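Local coordinates for hypothetical protein SA2161 (Staphylococcus aureus, PDB 1Y7R) that is of unknown function but is probably a GNAT-family acetyltransferase, likely to transfer an acetyl group from acetyl-coenzyme A to an acceptor amine, at residues A[64-69]-A[90-95]; A[9-14]-A[29-34]; A[47-52]-A[73-78]. The protein carries 4 engineered substitutions. All coordinates share one frame; numbering follows the deposited sequence.

Interaction 1: residues A[64-69]-A[90-95]; sequences FQIVDI and KYIKNV
The Phe64 ring meets Val95 obliquely, neither squarely over a face nor squarely at an edge: the methyl CG2 of Val95 sits 3.5 Å from Phe64 CZ, at the outer end of the ring. The Tyr91 ring comes to the same end of Phe64, again at a slant, with Tyr91 CE1 4.3 Å from Phe64 CE1, so the two aromatics brush rather than stack. Tyr91 finds its stacking partner in Phe40, and Leu39 packs against both side chains. In Val95, CG2 stands between the backbone N and the carbonyl carbon (N-CA-CB-CG1 torsion -56°), which turns that methyl to the aromatic ring. This is strand-to-helix packing inside the beta-alpha-beta unit of the GNAT fold: strand 63-71 leads into helix 80-95, which returns the chain to strand 101-107, parallel to the first. The two short segments run almost exactly antiparallel, at 171°, with their axes 11.3 Å apart. Two residues further along the strand, the end of the Ile66 side chain comes close to the helix, and its CD1 lies 4.0 Å from CD1 of Ile92. Both isoleucines carry CG1 anti to the carbonyl carbon and are extended beyond it, which brings these terminal methyls together. Val102 of the neighbouring strand packs on both Ile66 and Ile92, and Tyr133 of the second subunit also rests on Ile92.

Interaction 2: residues A[9-14]-A[29-34]; sequences PTCEDY and EAAEKG
Cys11 packs on Ala31 and Glu32, and Tyr14 on Ala31, in a partly buried helix-to-helix contact, made where helix 11-20 begins and helix 28-34 runs to its close. In the GNAT fold these are the two helices that fill the connection between the first and second strands of the sheet. The backbones come close, with the CA atoms of Cys11 and Ala31 only 5.7 Å apart, and the small alanine side chain permits it. No hydrogen bond crosses the interface. The methyl of Ala31 fits between two residues a helical turn apart: its CB is 4.1 Å from Cys11 SG and 3.7 Å from Tyr14 CD2. A chi1 of 171° swings the Tyr14 ring to the far side from its own N and onto the alanine methyl, met obliquely along the CD2-CE2 side. Leu35, just beyond the second helix, packs on both Cys11 and Tyr14, and Ala30 faces Ser99 of the second subunit, so the helix pair also borders the dimer. The first helix is secured at its start by Thr10, the N-cap residue, whose OG1 accepts a bond from Asp13 N at 3.0 Å with an N-H...O angle of 159°. On the exposed side of the contact, Glu32 sets off away from the first helix, yet the aliphatic base of its side chain is pressed against sulfur, with Glu32 CG 3.4 Å from Cys11 SG.

Interaction 3: residues A[47-52]-A[73-78]; sequences KDRLIG and KSYQGQ. With PO4 (phosphate ion), chain D.
Tyr75 is held in three ways at once: Ile51 lies over one face of its ring, Arg49 comes to an edge, and a single water in the ring plane joins its hydroxyl to that same arginine. The methyl CG2 of Ile51 is 3.7 Å from the ring centroid of Tyr75 and only 17° off the ring normal, a clear CH-pi contact. A chi1 of 72° tucks CG1 in between the two backbone branches and points CG2 at the ring. Arg49 stretches out fully, and its NH1 stops 3.9 Å from Tyr75 CE1, at the ring edge and near its plane, with the guanidinium turned 81° against the ring. The water accepts from Arg49 NH1 and donates to Tyr75 OH, 2.8 Å each way; Asp46 is the second partner of the hydroxyl. Ile51 and Gly52 both face Leu44 in a classic beta bulge at the start of strand 49-58. Residues 73-78 lead from strand 63-71 into helix 80-95, and Gln76 opens a close variant, differing at the fourth position, of the GNAT Q/R-x-x-G-x-G/A signature, whose backbone N-H groups bind the coenzyme A pyrophosphate in relatives. Consistent with that role, a phosphate ion, probably from the crystallisation liquor, sits here: Gly77 N donates to its O4 at 3.0 Å, and Gly81 N is a further donor. Gly77 has a positive phi, a backbone turn that suits glycine.

Interaction 1 is the buried one, with no hydrogen bond between strand and helix; interactions 2 and 3 lie farther out, each about 14 Å from the chain centre to its own centre. Interaction 2 is also apolar across its interface, but small residues bring two helices close, whereas interaction 3 adds a bridging water to its CH-pi packing, and its 73-78 side also binds an anion. Interactions 1 and 3 share a sheet through the neighbouring strands 63-71 and 49-58, on opposite sides of the chain's centre. Interaction 2 touches both: Tyr14 OH is 2.8 Å from Asp68 OD2, a probable hydrogen bond, and Asp13 packs on Leu50. Interactions 1 and 2 also border the second subunit.

Interaction 1: residues A[64-69]-A[90-95]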
ATOM      1  N   PHE A  64       4.945  -1.510  -3.830  1.00  4.63           N
ATOM      2  CA  PHE A  64       4.889  -0.183  -3.182  1.00  3.89           C
ATOM      3  C   PHE A  64       3.477   0.407  -3.313  1.00  4.52           C
ATOM      4  O   PHE A  64       2.736   0.083  -4.253  1.00  5.48           O
ATOM      5  CB  PHE A  64       5.886   0.782  -3.844  1.00  4.56           C
ATOM      6  CG  PHE A  64       7.319   0.314  -3.792  1.00  3.74           C
ATOM      7  CD1 PHE A  64       8.157   0.773  -2.790  1.00  7.38           C
ATOM      8  CD2 PHE A  64       7.812  -0.576  -4.763  1.00  7.50           C
ATOM      9  CE1 PHE A  64       9.517   0.346  -2.727  1.00  7.57           C
ATOM     10  CE2 PHE A  64       9.151  -0.999  -4.729  1.00  8.14           C
ATOM     11  CZ  PHE A  64      10.000  -0.561  -3.685  1.00  6.57           C
ATOM     12  N   GLN A  65       3.129   1.290  -2.376  1.00  4.82           N
ATOM     13  CA  GLN A  65       1.917   2.087  -2.501  1.00  5.98           C
ATOM     14  C   GLN A  65       2.298   3.541  -2.293  1.00  6.06           C
ATOM     15  O   GLN A  65       2.994   3.874  -1.329  1.00  6.55           O
ATOM     16  CB  GLN A  65       0.866   1.698  -1.456  1.00  6.00           C
ATOM     17  CG  GLN A  65      -0.536   2.178  -1.862  1.00  6.98           C
ATOM     18  CD  GLN A  65      -1.580   2.009  -0.780  1.00  9.41           C
ATOM     19  OE1 GLN A  65      -1.279   1.885   0.403  1.00  9.28           O
ATOM     20  NE2 GLN A  65      -2.825   2.073  -1.189  1.00 10.60           N
ATOM     21  N   ILE A  66       1.842   4.386  -3.204  1.00  5.30           N
ATOM     22  CA  ILE A  66       1.995   5.829  -3.098  1.00  6.20           C
ATOM     23  C   ILE A  66       0.779   6.337  -2.337  1.00  6.62           C
ATOM     24  O   ILE A  66      -0.371   5.982  -2.682  1.00  6.08           O
ATOM     25  CB  ILE A  66       2.073   6.474  -4.492  1.00  5.81           C
ATOM     26  CG1 ILE A  66       3.298   5.920  -5.222  1.00  6.55           C
ATOM     27  CG2 ILE A  66       2.108   8.002  -4.401  1.00  8.12           C
ATOM     28  CD1 ILE A  66       3.348   6.275  -6.675  1.00  8.81           C
ATOM     29  N   VAL A  67       1.041   7.141  -1.306  1.00  5.95           N
ATOM     30  CA  VAL A  67      -0.003   7.590  -0.378  1.00  7.08           C
ATOM     31  C   VAL A  67       0.209   9.059  -0.034  1.00  7.02           C
ATOM     32  O   VAL A  67       1.299   9.572  -0.252  1.00  7.68           O
ATOM     33  CB  VAL A  67      -0.039   6.739   0.938  1.00  7.04           C
ATOM     34  CG1 VAL A  67      -0.369   5.261   0.647  1.00  8.38           C
ATOM     35  CG2 VAL A  67       1.282   6.878   1.794  1.00  6.55           C
ATOM     36  N   ASP A  68      -0.824   9.725   0.485  1.00  8.29           N
ATOM     37  CA  ASP A  68      -0.680  11.091   1.021  1.00  8.90           C
ATOM     38  C   ASP A  68      -0.180  12.089  -0.004  1.00  8.87           C
ATOM     39  O   ASP A  68       0.646  12.961   0.316  1.00  8.92           O
ATOM     40  CB  ASP A  68       0.251  11.088   2.241  1.00  9.70           C
ATOM     41  CG  ASP A  68      -0.439  10.586   3.483  1.00 12.55           C
ATOM     42  OD1 ASP A  68      -1.658  10.807   3.598  1.00 19.58           O
ATOM     43  OD2 ASP A  68       0.196   9.957   4.332  1.00 14.49           O
ATOM     44  N   ILE A  69      -0.674  11.997  -1.249  1.00  8.37           N
ATOM     45  CA  ILE A  69      -0.355  13.039  -2.239  1.00  8.32           C
ATOM     46  C   ILE A  69      -1.249  14.230  -1.925  1.00  8.43           C
ATOM     47  O   ILE A  69      -2.447  14.234  -2.260  1.00  9.26           O
ATOM     48  CB  ILE A  69      -0.569  12.539  -3.686  1.00  8.23           C
ATOM     49  CG1 ILE A  69       0.269  11.270  -3.903  1.00  9.14           C
ATOM     50  CG2 ILE A  69      -0.188  13.638  -4.725  1.00  9.30           C
ATOM     51  CD1 ILE A  69       1.730  11.470  -3.810  1.00 11.53           C
ATOM     52  N   LYS A  90      11.163   9.035  -9.327  1.00  7.15           N
ATOM     53  CA  LYS A  90      12.616   8.913  -9.160  1.00  8.50           C
ATOM     54  C   LYS A  90      13.075   7.941  -8.053  1.00  7.64           C
ATOM     55  O   LYS A  90      13.969   7.103  -8.279  1.00  7.79           O
ATOM     56  CB  LYS A  90      13.231  10.307  -9.006  1.00  9.05           C
ATOM     57  CG  LYS A  90      14.740  10.284  -8.885  1.00 11.75           C
ATOM     58  CD  LYS A  90      15.310  11.689  -9.032  1.00 18.71           C
ATOM     59  CE  LYS A  90      15.952  11.823 -10.401  1.00 20.96           C
ATOM     60  NZ  LYS A  90      15.257  10.958 -11.409  1.00 24.52           N
ATOM     61  N   TYR A  91      12.465   8.045  -6.873  1.00  7.29           N
ATOM     62  CA  TYR A  91      12.735   7.111  -5.775  1.00  8.10           C
ATOM     63  C   TYR A  91      12.415   5.673  -6.201  1.00  8.42           C
ATOM     64  O   TYR A  91      13.234   4.766  -6.062  1.00  8.13           O
ATOM     65  CB  TYR A  91      11.947   7.498  -4.515  1.00  8.34           C
ATOM     66  CG  TYR A  91      12.008   6.370  -3.534  1.00  8.02           C
ATOM     67  CD1 TYR A  91      10.963   5.466  -3.433  1.00  9.02           C
ATOM     68  CD2 TYR A  91      13.174   6.130  -2.812  1.00 10.14           C
ATOM     69  CE1 TYR A  91      11.045   4.366  -2.571  1.00  9.83           C
ATOM     70  CE2 TYR A  91      13.253   5.051  -1.936  1.00 10.60           C
ATOM     71  CZ  TYR A  91      12.198   4.175  -1.841  1.00 11.73           C
ATOM     72  OH  TYR A  91      12.267   3.091  -0.982  1.00 15.14           O
ATOM     73  N   ILE A  92      11.226   5.468  -6.758  1.00  7.57           N
ATOM     74  CA  ILE A  92      10.801   4.099  -7.096  1.00  8.67           C
ATOM     75  C   ILE A  92      11.680   3.510  -8.217  1.00  8.95           C
ATOM     76  O   ILE A  92      12.074   2.345  -8.136  1.00  9.55           O
ATOM     77  CB  ILE A  92       9.311   4.046  -7.453  1.00  8.75           C
ATOM     78  CG1 ILE A  92       8.471   4.442  -6.221  1.00  7.51           C
ATOM     79  CG2 ILE A  92       8.936   2.626  -7.930  1.00  9.58           C
ATOM     80  CD1 ILE A  92       6.956   4.625  -6.508  1.00 10.63           C
ATOM     81  N   LYS A  93      12.055   4.337  -9.197  1.00  9.93           N
ATOM     82  CA  LYS A  93      12.929   3.877 -10.294  1.00 10.93           C
ATOM     83  C   LYS A  93      14.257   3.338  -9.771  1.00 11.46           C
ATOM     84  O   LYS A  93      14.810   2.391 -10.354  1.00 11.87           O
ATOM     85  CB  LYS A  93      13.158   5.007 -11.319  1.00 12.47           C
ATOM     86  CG  LYS A  93      14.221   4.714 -12.413  1.00 16.11           C
ATOM     87  CD  LYS A  93      15.031   5.969 -12.785  1.00 20.24           C
ATOM     88  CE  LYS A  93      15.691   6.617 -11.534  1.00 23.38           C
ATOM     89  NZ  LYS A  93      16.841   7.530 -11.835  1.00 26.27           N
ATOM     90  N   ASN A  94      14.775   3.915  -8.697  1.00 12.29           N
ATOM     91  CA  ASN A  94      16.079   3.511  -8.196  1.00 14.54           C
ATOM     92  C   ASN A  94      16.017   2.236  -7.337  1.00 13.97           C
ATOM     93  O   ASN A  94      17.051   1.655  -7.016  1.00 14.27           O
ATOM     94  CB  ASN A  94      16.788   4.642  -7.433  1.00 17.40           C
ATOM     95  CG  ASN A  94      17.436   5.709  -8.354  1.00 22.40           C
ATOM     96  OD1 ASN A  94      16.743   6.563  -8.956  1.00 27.45           O
ATOM     97  ND2 ASN A  94      18.778   5.700  -8.417  1.00 26.41           N
ATOM     98  N   VAL A  95      14.809   1.811  -6.974  1.00 12.01           N
ATOM     99  CA  VAL A  95      14.614   0.593  -6.152  1.00 12.08           C
ATOM    100  C   VAL A  95      13.831  -0.539  -6.855  1.00 11.93           C
ATOM    101  O   VAL A  95      13.934  -1.716  -6.482  1.00 12.28           O
ATOM    102  CB  VAL A  95      13.996   0.931  -4.767  1.00 12.01           C
ATOM    103  CG1 VAL A  95      14.852   1.965  -4.033  1.00 13.79           C
ATOM    104  CG2 VAL A  95      12.560   1.436  -4.901  1.00 13.11           C
TER

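Interaction 2: residues A[9-14]-A[29-34]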
ATOM      1  N   PRO A   9       8.275  15.341   7.773  1.00 12.34           N
ATOM      2  CA  PRO A   9       7.443  16.512   8.078  1.00 12.43           C
ATOM      3  C   PRO A   9       7.149  16.584   9.589  1.00 11.85           C
ATOM      4  O   PRO A   9       7.244  15.573  10.274  1.00 12.37           O
ATOM      5  CB  PRO A   9       6.136  16.228   7.311  1.00 13.02           C
ATOM      6  CG  PRO A   9       6.375  15.031   6.496  1.00 14.25           C
ATOM      7  CD  PRO A   9       7.512  14.279   7.087  1.00 13.27           C
ATOM      8  N   THR A  10       6.805  17.759  10.124  1.00 11.41           N
ATOM      9  CA  THR A  10       6.284  17.765  11.495  1.00 11.46           C
ATOM     10  C   THR A  10       4.852  17.238  11.527  1.00 11.00           C
ATOM     11  O   THR A  10       4.179  17.245  10.507  1.00  9.47           O
ATOM     12  CB  THR A  10       6.305  19.161  12.139  1.00 11.42           C
ATOM     13  OG1 THR A  10       5.354  20.018  11.487  1.00 11.60           O
ATOM     14  CG2 THR A  10       7.706  19.755  12.082  1.00 12.36           C
ATOM     15  N   CYS A  11       4.378  16.819  12.707  1.00 10.77           N
ATOM     16  CA  CYS A  11       3.024  16.296  12.821  1.00 11.63           C
ATOM     17  C   CYS A  11       2.049  17.393  12.473  1.00  9.85           C
ATOM     18  O   CYS A  11       1.097  17.160  11.730  1.00 10.02           O
ATOM     19  CB  CYS A  11       2.721  15.777  14.223  1.00 12.12           C
ATOM     20  SG  CYS A  11       3.528  14.198  14.554  1.00 21.14           S
ATOM     21  N   GLU A  12       2.295  18.600  12.990  1.00  9.01           N
ATOM     22  CA  GLU A  12       1.404  19.708  12.689  1.00  8.76           C
ATOM     23  C   GLU A  12       1.332  19.988  11.198  1.00  8.59           C
ATOM     24  O   GLU A  12       0.233  20.130  10.670  1.00  8.86           O
ATOM     25  CB  GLU A  12       1.813  20.989  13.433  1.00  8.54           C
ATOM     26  CG  GLU A  12       0.964  22.201  12.997  1.00 10.12           C
ATOM     27  CD  GLU A  12       1.023  23.356  13.953  1.00 13.57           C
ATOM     28  OE1 GLU A  12       1.911  23.364  14.833  1.00 15.65           O
ATOM     29  OE2 GLU A  12       0.186  24.271  13.824  1.00 12.60           O
ATOM     30  N   ASP A  13       2.483  20.059  10.519  1.00  8.17           N
ATOM     31  CA  ASP A  13       2.519  20.405   9.079  1.00  8.44           C
ATOM     32  C   ASP A  13       1.784  19.328   8.262  1.00  8.22           C
ATOM     33  O   ASP A  13       1.008  19.633   7.344  1.00  6.90           O
ATOM     34  CB  ASP A  13       3.961  20.550   8.575  1.00 10.73           C
ATOM     35  CG  ASP A  13       4.572  21.904   8.888  1.00 14.03           C
ATOM     36  OD1 ASP A  13       5.783  22.067   8.593  1.00 18.16           O
ATOM     37  OD2 ASP A  13       3.857  22.812   9.379  1.00 16.92           O
ATOM     38  N   TYR A  14       2.017  18.066   8.615  1.00  6.79           N
ATOM     39  CA  TYR A  14       1.384  16.936   7.957  1.00  7.29           C
ATOM     40  C   TYR A  14      -0.125  17.018   8.083  1.00  7.39           C
ATOM     41  O   TYR A  14      -0.851  16.962   7.095  1.00  7.17           O
ATOM     42  CB  TYR A  14       1.911  15.610   8.520  1.00  7.79           C
ATOM     43  CG  TYR A  14       1.144  14.388   8.052  1.00  8.00           C
ATOM     44  CD1 TYR A  14       1.482  13.771   6.862  1.00  8.47           C
ATOM     45  CD2 TYR A  14       0.109  13.823   8.821  1.00  8.63           C
ATOM     46  CE1 TYR A  14       0.819  12.644   6.410  1.00  8.46           C
ATOM     47  CE2 TYR A  14      -0.575  12.693   8.367  1.00 10.41           C
ATOM     48  CZ  TYR A  14      -0.224  12.114   7.160  1.00  9.84           C
ATOM     49  OH  TYR A  14      -0.890  10.992   6.701  1.00  9.27           O
ATOM     50  N   GLU A  29      -1.968  11.655  16.923  1.00 11.22           N
ATOM     51  CA  GLU A  29      -1.470  10.358  17.357  1.00 12.70           C
ATOM     52  C   GLU A  29      -1.103   9.471  16.160  1.00 11.58           C
ATOM     53  O   GLU A  29      -0.046   8.803  16.157  1.00 10.92           O
ATOM     54  CB  GLU A  29      -2.461   9.617  18.251  1.00 12.36           C
ATOM     55  CG  GLU A  29      -1.879   8.334  18.900  1.00 15.60           C
ATOM     56  CD  GLU A  29      -2.927   7.335  19.423  1.00 17.42           C
ATOM     57  OE1 GLU A  29      -4.129   7.436  19.063  1.00 24.45           O
ATOM     58  OE2 GLU A  29      -2.543   6.423  20.201  1.00 23.08           O
ATOM     59  N   ALA A  30      -1.972   9.428  15.144  1.00  9.85           N
ATOM     60  CA  ALA A  30      -1.643   8.566  13.997  1.00  9.17           C
ATOM     61  C   ALA A  30      -0.411   9.108  13.276  1.00  9.06           C
ATOM     62  O   ALA A  30       0.471   8.334  12.862  1.00  9.52           O
ATOM     63  CB  ALA A  30      -2.829   8.425  13.014  1.00  9.12           C
ATOM     64  N   ALA A  31      -0.364  10.434  13.121  1.00  9.04           N
ATOM     65  CA  ALA A  31       0.750  11.082  12.445  1.00  8.55           C
ATOM     66  C   ALA A  31       2.076  10.814  13.168  1.00  9.06           C
ATOM     67  O   ALA A  31       3.096  10.513  12.542  1.00  8.48           O
ATOM     68  CB  ALA A  31       0.464  12.569  12.311  1.00  8.88           C
ATOM     69  N   GLU A  32       2.054  10.896  14.492  1.00  8.43           N
ATOM     70  CA  GLU A  32       3.248  10.665  15.303  1.00  9.63           C
ATOM     71  C   GLU A  32       3.762   9.255  15.067  1.00  9.50           C
ATOM     72  O   GLU A  32       4.960   9.045  14.882  1.00  9.93           O
ATOM     73  CB  GLU A  32       2.911  10.814  16.777  1.00 11.54           C
ATOM     74  CG  GLU A  32       2.827  12.240  17.272  1.00 16.61           C
ATOM     75  CD  GLU A  32       2.638  12.326  18.775  1.00 24.11           C
ATOM     76  OE1 GLU A  32       1.921  11.475  19.357  1.00 27.94           O
ATOM     77  OE2 GLU A  32       3.202  13.260  19.388  1.00 29.18           O
ATOM     78  N   LYS A  33       2.851   8.287  15.077  1.00  8.77           N
ATOM     79  CA  LYS A  33       3.233   6.910  14.873  1.00 10.04           C
ATOM     80  C   LYS A  33       3.663   6.607  13.432  1.00  9.92           C
ATOM     81  O   LYS A  33       4.514   5.744  13.235  1.00 11.17           O
ATOM     82  CB  LYS A  33       2.070   6.008  15.232  1.00 10.40           C
ATOM     83  CG  LYS A  33       1.530   6.190  16.640  1.00 13.81           C
ATOM     84  CD  LYS A  33       0.342   5.295  16.872  1.00 18.01           C
ATOM     85  CE  LYS A  33       0.650   3.878  16.437  1.00 23.21           C
ATOM     86  NZ  LYS A  33       1.984   3.436  16.948  1.00 27.44           N
ATOM     87  N   GLY A  34       3.092   7.310  12.450  1.00  8.23           N
ATOM     88  CA  GLY A  34       3.248   6.951  11.021  1.00  7.96           C
ATOM     89  C   GLY A  34       4.364   7.681  10.293  1.00  6.92           C
ATOM     90  O   GLY A  34       5.047   7.111   9.427  1.00  7.38           O
TER

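Interaction 3: residues A[47-52]-A[73-78]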
ATOM      1  N   LYS A  47       8.725  29.463   0.506  1.00  9.66           N
ATOM      2  CA  LYS A  47       9.396  30.186   1.596  1.00 10.44           C
ATOM      3  C   LYS A  47       9.359  29.265   2.835  1.00 10.60           C
ATOM      4  O   LYS A  47       9.917  28.172   2.774  1.00 10.58           O
ATOM      5  CB  LYS A  47       8.792  31.591   1.790  1.00 10.87           C
ATOM      6  CG  LYS A  47       9.079  32.463   0.554  1.00 14.79           C
ATOM      7  CD  LYS A  47       8.501  33.870   0.698  1.00 19.69           C
ATOM      8  CE  LYS A  47       7.710  34.247  -0.566  1.00 22.95           C
ATOM      9  NZ  LYS A  47       7.224  35.654  -0.527  1.00 27.13           N
ATOM     10  N   ASP A  48       8.678  29.648   3.905  1.00 10.35           N
ATOM     11  CA  ASP A  48       8.640  28.784   5.092  1.00 11.16           C
ATOM     12  C   ASP A  48       7.314  28.045   5.281  1.00 10.15           C
ATOM     13  O   ASP A  48       7.040  27.538   6.371  1.00 11.61           O
ATOM     14  CB  ASP A  48       9.019  29.564   6.358  1.00 12.48           C
ATOM     15  CG  ASP A  48      10.449  30.046   6.336  1.00 16.71           C
ATOM     16  OD1 ASP A  48      11.223  29.652   5.423  1.00 19.49           O
ATOM     17  OD2 ASP A  48      10.785  30.846   7.243  1.00 22.08           O
ATOM     18  N   ARG A  49       6.524  27.934   4.222  1.00  8.87           N
ATOM     19  CA  ARG A  49       5.240  27.242   4.322  1.00  7.47           C
ATOM     20  C   ARG A  49       5.259  25.934   3.552  1.00  7.20           C
ATOM     21  O   ARG A  49       5.651  25.921   2.368  1.00  6.88           O
ATOM     22  CB  ARG A  49       4.110  28.092   3.767  1.00  8.24           C
ATOM     23  CG  ARG A  49       2.728  27.460   3.934  1.00  9.39           C
ATOM     24  CD  ARG A  49       1.662  28.312   3.283  1.00  8.71           C
ATOM     25  NE  ARG A  49       0.330  27.824   3.655  1.00  8.02           N
ATOM     26  CZ  ARG A  49      -0.796  28.215   3.082  1.00  8.47           C
ATOM     27  NH1 ARG A  49      -0.779  29.086   2.074  1.00  9.70           N
ATOM     28  NH2 ARG A  49      -1.937  27.689   3.498  1.00  8.71           N
ATOM     29  N   LEU A  50       4.792  24.865   4.205  1.00  6.40           N
ATOM     30  CA  LEU A  50       4.658  23.581   3.509  1.00  6.22           C
ATOM     31  C   LEU A  50       3.454  23.686   2.570  1.00  5.96           C
ATOM     32  O   LEU A  50       2.346  23.963   3.045  1.00  6.41           O
ATOM     33  CB  LEU A  50       4.410  22.429   4.494  1.00  6.82           C
ATOM     34  CG  LEU A  50       4.293  21.026   3.885  1.00  7.31           C
ATOM     35  CD1 LEU A  50       5.586  20.539   3.280  1.00  9.97           C
ATOM     36  CD2 LEU A  50       3.817  20.001   4.919  1.00  7.22           C
ATOM     37  N   ILE A  51       3.659  23.414   1.275  1.00  4.99           N
ATOM     38  CA  ILE A  51       2.548  23.467   0.338  1.00  5.07           C
ATOM     39  C   ILE A  51       2.160  22.115  -0.308  1.00  4.76           C
ATOM     40  O   ILE A  51       1.100  21.996  -0.928  1.00  6.19           O
ATOM     41  CB  ILE A  51       2.745  24.592  -0.684  1.00  4.49           C
ATOM     42  CG1 ILE A  51       3.852  24.267  -1.699  1.00  7.02           C
ATOM     43  CG2 ILE A  51       3.019  25.919   0.061  1.00  6.70           C
ATOM     44  CD1 ILE A  51       3.415  23.338  -2.799  1.00 10.41           C
ATOM     45  N   GLY A  52       3.029  21.109  -0.155  1.00  4.77           N
ATOM     46  CA  GLY A  52       2.777  19.823  -0.804  1.00  5.19           C
ATOM     47  C   GLY A  52       3.648  18.715  -0.271  1.00  5.44           C
ATOM     48  O   GLY A  52       4.719  18.960   0.296  1.00  5.47           O
ATOM     49  N   LYS A  73      -5.045  23.335  -1.387  1.00  6.22           N
ATOM     50  CA  LYS A  73      -6.071  23.718  -2.353  1.00  8.51           C
ATOM     51  C   LYS A  73      -5.643  24.991  -3.111  1.00  8.39           C
ATOM     52  O   LYS A  73      -5.751  25.044  -4.338  1.00  9.39           O
ATOM     53  CB  LYS A  73      -7.386  23.931  -1.634  1.00  9.83           C
ATOM     54  CG  LYS A  73      -8.567  23.123  -2.178  1.00 15.21           C
ATOM     55  CD  LYS A  73      -8.271  21.656  -2.497  1.00 19.04           C
ATOM     56  CE  LYS A  73      -9.428  21.042  -3.341  1.00 20.13           C
ATOM     57  NZ  LYS A  73      -9.074  19.753  -4.061  1.00 24.19           N
ATOM     58  N   SER A  74      -5.085  25.965  -2.398  1.00  9.06           N
ATOM     59  CA  SER A  74      -4.710  27.244  -3.003  1.00  9.06           C
ATOM     60  C   SER A  74      -3.518  27.124  -3.970  1.00  8.73           C
ATOM     61  O   SER A  74      -3.303  28.025  -4.789  1.00  8.59           O
ATOM     62  CB  SER A  74      -4.426  28.309  -1.934  1.00 10.23           C
ATOM     63  OG  SER A  74      -3.365  27.890  -1.092  1.00 10.68           O
ATOM     64  N   TYR A  75      -2.768  26.018  -3.885  1.00  6.80           N
ATOM     65  CA  TYR A  75      -1.641  25.736  -4.787  1.00  7.31           C
ATOM     66  C   TYR A  75      -1.936  24.668  -5.847  1.00  7.73           C
ATOM     67  O   TYR A  75      -1.037  24.310  -6.644  1.00  6.81           O
ATOM     68  CB  TYR A  75      -0.439  25.280  -3.959  1.00  7.76           C
ATOM     69  CG  TYR A  75       0.285  26.421  -3.266  1.00  7.75           C
ATOM     70  CD1 TYR A  75      -0.235  27.011  -2.112  1.00  8.80           C
ATOM     71  CD2 TYR A  75       1.496  26.903  -3.771  1.00 10.33           C
ATOM     72  CE1 TYR A  75       0.417  28.052  -1.485  1.00  8.67           C
ATOM     73  CE2 TYR A  75       2.167  27.946  -3.151  1.00 10.19           C
ATOM     74  CZ  TYR A  75       1.617  28.528  -2.006  1.00 10.13           C
ATOM     75  OH  TYR A  75       2.287  29.561  -1.368  1.00 12.10           O
ATOM     76  N   GLN A  76      -3.172  24.152  -5.881  1.00  7.35           N
ATOM     77  CA  GLN A  76      -3.495  23.073  -6.808  1.00  7.61           C
ATOM     78  C   GLN A  76      -3.663  23.632  -8.227  1.00  8.65           C
ATOM     79  O   GLN A  76      -3.841  24.846  -8.418  1.00  8.92           O
ATOM     80  CB  GLN A  76      -4.759  22.316  -6.362  1.00  8.60           C
ATOM     81  CG  GLN A  76      -4.492  21.321  -5.213  1.00  7.90           C
ATOM     82  CD  GLN A  76      -5.753  20.601  -4.728  1.00  9.65           C
ATOM     83  OE1 GLN A  76      -5.768  19.971  -3.646  1.00 12.72           O
ATOM     84  NE2 GLN A  76      -6.793  20.666  -5.511  1.00  7.81           N
ATOM     85  N   GLY A  77      -3.566  22.750  -9.218  1.00  8.53           N
ATOM     86  CA  GLY A  77      -3.855  23.132 -10.610  1.00  9.21           C
ATOM     87  C   GLY A  77      -2.712  23.841 -11.306  1.00  8.88           C
ATOM     88  O   GLY A  77      -2.914  24.522 -12.323  1.00  8.87           O
ATOM     89  N   GLN A  78      -1.488  23.671 -10.811  1.00  8.51           N
ATOM     90  CA  GLN A  78      -0.348  24.345 -11.459  1.00  9.69           C
ATOM     91  C   GLN A  78       1.008  23.631 -11.433  1.00  9.04           C
ATOM     92  O   GLN A  78       2.052  24.296 -11.528  1.00  9.75           O
ATOM     93  CB  GLN A  78      -0.162  25.733 -10.896  1.00 10.34           C
ATOM     94  CG  GLN A  78       0.091  25.785  -9.413  1.00 12.08           C
ATOM     95  CD  GLN A  78      -0.218  27.160  -8.913  1.00 15.57           C
ATOM     96  OE1 GLN A  78       0.437  28.109  -9.315  1.00 17.37           O
ATOM     97  NE2 GLN A  78      -1.271  27.301  -8.109  1.00 15.89           N
TER
HETATM   98  P   PO4 D 504      -2.348  19.041  -8.425  0.50  9.47           P
HETATM   99  O1  PO4 D 504      -2.568  17.938  -9.437  0.50  8.75           O
HETATM  100  O2  PO4 D 504      -1.244  19.954  -8.885  0.50  7.81           O
HETATM  101  O3  PO4 D 504      -1.895  18.387  -7.130  0.50  5.48           O
HETATM  102  O4  PO4 D 504      -3.590  19.883  -8.254  0.50  6.26           O
HETATM  103  O   HOH W   1       1.130  30.791   0.845  1.00 21.94           O